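Local coordinates for protein alkaline phosphatase D (Bacillus subtilis, PDB 2YEQ) that hydrolyses phosphate esters as an alkaline phosphatase and phosphodiesterase with iron and calcium in its active site, at residues Arg361-Asn364 with Phe365-Lys369; Glu311-Leu314 with Phe315-Gly319. All blocks are in the same frame, centred on the assembly; numbering follows the deposited sequence.

Contact 1: residues Arg361-Asn364 with Phe365-Lys369; sequences RVIN and FIKSK. With PE5 (3,6,9,12,15,18,21,24-octaoxahexacosan-1-ol), chain C.
Four backbone bonds join R361-N364 to F365-S368 and make this the last full turns of helix 356-368. F365 N, I366 N, K367 N and S368 N reach the carbonyl oxygens of R361, V362, I363 and N364; the straightest runs from K367 N to I363 O at 2.8 Å, with 177° at the hydrogen.

The apolar contact lies on the buried side. V362 and I366 run side by side, CG1 of V362 touching CD1 of I366 at 3.9 Å. With CG1 of V362 anti to the backbone N (chi1 174°), that methyl is carried along the helix toward I366. I363 and I366 also rest on F401 of strand 400-406.

Polar contacts finish the C-terminal end. S368 OG turns back to donate to F365 O at 2.8 Å and stands over one face of the F365 ring, offset toward its rim. Beyond the last turn, K369 NZ is wrapped by the polyether PE5, giving hydrogen bonds to O5 (2.8 Å from NZ) and O1 (3.0 Å from NZ) and a weak one to O2. The same PE5 brings C8 to the edge of the F365 ring, 4.0 Å from CE1. Shortened to alanine, K369 loses its ammonium group, and the polyether, with no donor for O5 and O1, would probably be free to uncurl and turn away from the helix end.

The chemistry is that of an amphipathic helix end: the isoleucines face strand 400-406, while the outer side offers a serine hydroxyl and a lysine whose positive charge probably draws the ether oxygens into their curl.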
loop_
_atom_site.group_PDB
_atom_site.type_symbol
_atom_site.label_atom_id
_atom_site.label_comp_id
_atom_site.label_asym_id
_atom_site.label_seq_id
_atom_site.Cartn_x
_atom_site.Cartn_y
_atom_site.Cartn_z
ATOM N N ARG A 361 1.030 -15.724 17.678
ATOM C CA ARG A 361 2.478 -15.750 17.813
ATOM C C ARG A 361 3.051 -14.331 17.847
ATOM O O ARG A 361 3.955 -14.041 18.638
ATOM C CB ARG A 361 3.151 -16.576 16.707
ATOM C CG ARG A 361 2.864 -18.101 16.796
ATOM C CD ARG A 361 3.743 -18.882 15.820
ATOM N NE ARG A 361 3.310 -18.796 14.410
ATOM C CZ ARG A 361 2.282 -19.449 13.860
ATOM N NH1 ARG A 361 1.459 -20.200 14.586
ATOM N NH2 ARG A 361 2.043 -19.307 12.554
ATOM N N VAL A 362 2.517 -13.448 17.003
ATOM C CA VAL A 362 2.981 -12.071 16.986
ATOM C C VAL A 362 2.631 -11.349 18.303
ATOM O O VAL A 362 3.484 -10.706 18.910
ATOM C CB VAL A 362 2.405 -11.281 15.773
ATOM C CG1 VAL A 362 2.794 -9.783 15.861
ATOM C CG2 VAL A 362 2.882 -11.902 14.442
ATOM N N ILE A 363 1.388 -11.472 18.744
ATOM C CA ILE A 363 0.959 -10.834 19.973
ATOM C C ILE A 363 1.712 -11.389 21.186
ATOM O O ILE A 363 2.137 -10.625 22.038
ATOM C CB ILE A 363 -0.560 -10.920 20.155
ATOM C CG1 ILE A 363 -1.256 -10.108 19.051
ATOM C CG2 ILE A 363 -0.961 -10.368 21.531
ATOM C CD1 ILE A 363 -2.753 -10.267 19.001
ATOM N N ASN A 364 1.902 -12.706 21.250
ATOM C CA ASN A 364 2.644 -13.324 22.347
ATOM C C ASN A 364 4.051 -12.819 22.428
ATOM O O ASN A 364 4.578 -12.591 23.531
ATOM C CB ASN A 364 2.654 -14.866 22.257
ATOM C CG ASN A 364 1.337 -15.480 22.681
ATOM O OD1 ASN A 364 0.470 -14.803 23.215
ATOM N ND2 ASN A 364 1.173 -16.779 22.421
ATOM N N PHE A 365 4.685 -12.633 21.274
ATOM C CA PHE A 365 6.028 -12.098 21.295
ATOM C C PHE A 365 6.032 -10.645 21.820
ATOM O O PHE A 365 6.905 -10.271 22.609
ATOM C CB PHE A 365 6.683 -12.154 19.926
ATOM C CG PHE A 365 8.102 -11.737 19.952
ATOM C CD1 PHE A 365 9.080 -12.620 20.338
ATOM C CD2 PHE A 365 8.455 -10.426 19.681
ATOM C CE1 PHE A 365 10.403 -12.222 20.402
ATOM C CE2 PHE A 365 9.752 -10.020 19.747
ATOM C CZ PHE A 365 10.742 -10.910 20.114
ATOM N N ILE A 366 5.060 -9.853 21.372
ATOM C CA ILE A 366 4.930 -8.437 21.772
ATOM C C ILE A 366 4.701 -8.325 23.303
ATOM O O ILE A 366 5.359 -7.523 23.972
ATOM C CB ILE A 366 3.778 -7.766 21.010
ATOM C CG1 ILE A 366 4.188 -7.480 19.569
ATOM C CG2 ILE A 366 3.305 -6.459 21.676
ATOM C CD1 ILE A 366 2.973 -7.107 18.697
ATOM N N LYS A 367 3.768 -9.130 23.823
ATOM C CA LYS A 367 3.564 -9.329 25.267
ATOM C C LYS A 367 4.844 -9.680 25.987
ATOM O O LYS A 367 5.151 -9.084 27.004
ATOM C CB LYS A 367 2.607 -10.484 25.521
ATOM C CG LYS A 367 1.171 -10.149 25.377
ATOM C CD LYS A 367 0.323 -11.403 25.473
ATOM C CE LYS A 367 0.335 -11.994 26.872
ATOM N NZ LYS A 367 -0.536 -13.186 26.917
ATOM N N SER A 368 5.579 -10.661 25.472
ATOM C CA SER A 368 6.821 -11.105 26.101
ATOM C C SER A 368 7.856 -9.982 26.253
ATOM O O SER A 368 8.698 -10.032 27.141
ATOM C CB SER A 368 7.439 -12.291 25.347
ATOM O OG SER A 368 8.390 -11.874 24.357
ATOM N N LYS A 369 7.823 -8.986 25.371
ATOM C CA LYS A 369 8.764 -7.870 25.468
ATOM C C LYS A 369 8.144 -6.646 26.135
ATOM O O LYS A 369 8.769 -5.597 26.215
ATOM C CB LYS A 369 9.294 -7.511 24.088
ATOM C CG LYS A 369 10.007 -8.652 23.415
ATOM C CD LYS A 369 11.329 -8.930 24.089
ATOM C CE LYS A 369 11.970 -10.198 23.575
ATOM N NZ LYS A 369 13.403 -10.238 23.957
HETATM O O1 PE5 C . 15.208 -7.926 24.325
HETATM C C1 PE5 C . 15.103 -7.594 25.710
HETATM C C2 PE5 C . 14.821 -8.833 26.555
HETATM O O2 PE5 C . 13.442 -8.847 26.941
HETATM C C3 PE5 C . 13.106 -9.911 27.838
HETATM C C4 PE5 C . 13.045 -11.241 27.103
HETATM O O3 PE5 C . 11.855 -11.921 27.482
HETATM C C5 PE5 C . 11.000 -12.361 26.424
HETATM C C6 PE5 C . 11.532 -13.617 25.738
HETATM O O4 PE5 C . 11.858 -13.363 24.365
HETATM C C7 PE5 C . 13.251 -13.547 24.072
HETATM C C8 PE5 C . 13.515 -13.460 22.572
HETATM O O5 PE5 C . 14.215 -12.254 22.270
#

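Contact 2: residues Glu311-Leu314 with Phe315-Gly319; sequences EQWL and FNNLG
F315 turns its ring back beside the backbone N, while E311 sends CG anti to its own N (chi1 -168°), and the two side chains meet one turn apart on helix 308-320. This is i to i+4 packing in an alpha-helix of the metallophosphatase domain. E311 CG lies over the F315 face as a CH-pi contact, 4.1 Å from the ring centroid, and the carboxylate is nearly parallel to the ring, 7° between planes. The carboxylate end itself is held by Q358 and R361 through OE2.

The backbone follows the same spacing: F315, N316, N317 and L318 donate their N-H groups to the carbonyls of E311, Q312, W313 and L314. E311 O, besides accepting its bond from F315 N, lies 3.3 Å above the F315 ring plane, toward the rim.

On the inner flank L314 and L318 pack CD1 against CG at 4.1 Å, both also touching N274 of strand 271-275. L314 continues onto L328 of strand 325-329, which seats the helix on the sheet. On the outer flank Q312 OE1 comes within 3.0 Å of N316 ND2, with their amide planes turned well out of parallel.

W313 and N317 make the remaining pair. The asparagine amide stands steeply on the indole, 78° between planes, and its ND2 also hydrogen-bonds to OD1 of N274, which helps hold the amide's rotation while it leans on the ring. ND2 of N317 lies 3.2 Å from W313 CE2, above one face of the indole and offset toward its rim.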
loop_
_atom_site.group_PDB
_atom_site.type_symbol
_atom_site.label_atom_id
_atom_site.label_comp_id
_atom_site.label_asym_id
_atom_site.label_seq_id
_atom_site.Cartn_x
_atom_site.Cartn_y
_atom_site.Cartn_z
ATOM N N GLU A 311 8.672 -14.217 9.884
ATOM C CA GLU A 311 8.222 -14.180 11.272
ATOM C C GLU A 311 9.404 -13.960 12.225
ATOM O O GLU A 311 9.333 -13.109 13.125
ATOM C CB GLU A 311 7.473 -15.458 11.630
ATOM C CG GLU A 311 6.721 -15.373 12.947
ATOM C CD GLU A 311 6.031 -16.682 13.299
ATOM O OE1 GLU A 311 6.735 -17.579 13.788
ATOM O OE2 GLU A 311 4.796 -16.800 13.106
ATOM N N GLN A 312 10.479 -14.713 12.022
ATOM C CA GLN A 312 11.640 -14.633 12.883
ATOM C C GLN A 312 12.356 -13.287 12.712
ATOM O O GLN A 312 12.841 -12.699 13.687
ATOM C CB GLN A 312 12.608 -15.788 12.619
ATOM C CG GLN A 312 13.800 -15.850 13.578
ATOM C CD GLN A 312 13.379 -15.934 15.060
ATOM O OE1 GLN A 312 13.777 -15.099 15.896
ATOM N NE2 GLN A 312 12.552 -16.937 15.382
ATOM N N TRP A 313 12.446 -12.825 11.471
ATOM C CA TRP A 313 13.020 -11.526 11.165
ATOM C C TRP A 313 12.235 -10.430 11.885
ATOM O O TRP A 313 12.811 -9.527 12.463
ATOM C CB TRP A 313 13.022 -11.329 9.637
ATOM C CG TRP A 313 13.178 -9.919 9.117
ATOM C CD1 TRP A 313 14.345 -9.269 8.822
ATOM C CD2 TRP A 313 12.116 -9.007 8.790
ATOM N NE1 TRP A 313 14.064 -8.002 8.344
ATOM C CE2 TRP A 313 12.707 -7.827 8.308
ATOM C CE3 TRP A 313 10.727 -9.089 8.831
ATOM C CZ2 TRP A 313 11.959 -6.746 7.879
ATOM C CZ3 TRP A 313 9.997 -8.015 8.409
ATOM C CH2 TRP A 313 10.616 -6.851 7.950
ATOM N N LEU A 314 10.918 -10.520 11.863
ATOM C CA LEU A 314 10.085 -9.530 12.505
ATOM C C LEU A 314 10.301 -9.522 14.014
ATOM O O LEU A 314 10.413 -8.444 14.616
ATOM C CB LEU A 314 8.619 -9.787 12.209
ATOM C CG LEU A 314 7.596 -8.894 12.894
ATOM C CD1 LEU A 314 7.822 -7.397 12.545
ATOM C CD2 LEU A 314 6.185 -9.325 12.536
ATOM N N PHE A 315 10.327 -10.708 14.626
ATOM C CA PHE A 315 10.566 -10.827 16.074
ATOM C C PHE A 315 11.937 -10.250 16.453
ATOM O O PHE A 315 12.058 -9.536 17.459
ATOM C CB PHE A 315 10.433 -12.281 16.535
ATOM C CG PHE A 315 9.027 -12.835 16.458
ATOM C CD1 PHE A 315 7.958 -12.048 16.096
ATOM C CD2 PHE A 315 8.793 -14.170 16.747
ATOM C CE1 PHE A 315 6.687 -12.571 16.032
ATOM C CE2 PHE A 315 7.518 -14.700 16.700
ATOM C CZ PHE A 315 6.469 -13.903 16.336
ATOM N N ASN A 316 12.954 -10.520 15.646
ATOM C CA ASN A 316 14.280 -9.939 15.870
ATOM C C ASN A 316 14.248 -8.400 15.849
ATOM O O ASN A 316 14.900 -7.755 16.667
ATOM C CB ASN A 316 15.289 -10.403 14.824
ATOM C CG ASN A 316 15.653 -11.882 14.942
ATOM O OD1 ASN A 316 16.253 -12.457 14.022
ATOM N ND2 ASN A 316 15.309 -12.499 16.059
ATOM N N ASN A 317 13.501 -7.821 14.907
ATOM C CA ASN A 317 13.364 -6.360 14.805
ATOM C C ASN A 317 12.570 -5.778 15.963
ATOM O O ASN A 317 12.919 -4.714 16.473
ATOM C CB ASN A 317 12.663 -5.955 13.514
ATOM C CG ASN A 317 13.447 -6.325 12.276
ATOM O OD1 ASN A 317 14.639 -6.582 12.347
ATOM N ND2 ASN A 317 12.763 -6.366 11.126
ATOM N N LEU A 318 11.494 -6.455 16.360
ATOM C CA LEU A 318 10.653 -5.969 17.441
ATOM C C LEU A 318 11.387 -6.099 18.779
ATOM O O LEU A 318 11.260 -5.245 19.648
ATOM C CB LEU A 318 9.323 -6.720 17.502
ATOM C CG LEU A 318 8.244 -6.417 16.461
ATOM C CD1 LEU A 318 7.047 -7.341 16.646
ATOM C CD2 LEU A 318 7.777 -4.947 16.484
ATOM N N GLY A 319 12.160 -7.161 18.939
ATOM C CA GLY A 319 12.823 -7.437 20.195
ATOM C C GLY A 319 14.038 -6.574 20.472
ATOM O O GLY A 319 14.360 -6.327 21.617
#

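Coming from the N terminus, the chain first forms contact 2 within helix 308-320, passes through strand 325-329, and then forms contact 1 near the end of helix 356-368 before entering strand 374-378. Each contact spans consecutive turns of a single helix, so neither closes a long loop; the two follow in series and neither nest nor cross. Their centres lie about 10 Å apart, the two helices packing side by side on the seven-stranded mixed sheet. Between them R361 NE meets E311 OE2 in a salt bridge of 2.8 Å, and the F365 and F315 rings stack, joining the helix on strands 271-275 and 325-329 to the helix on strand 400-406.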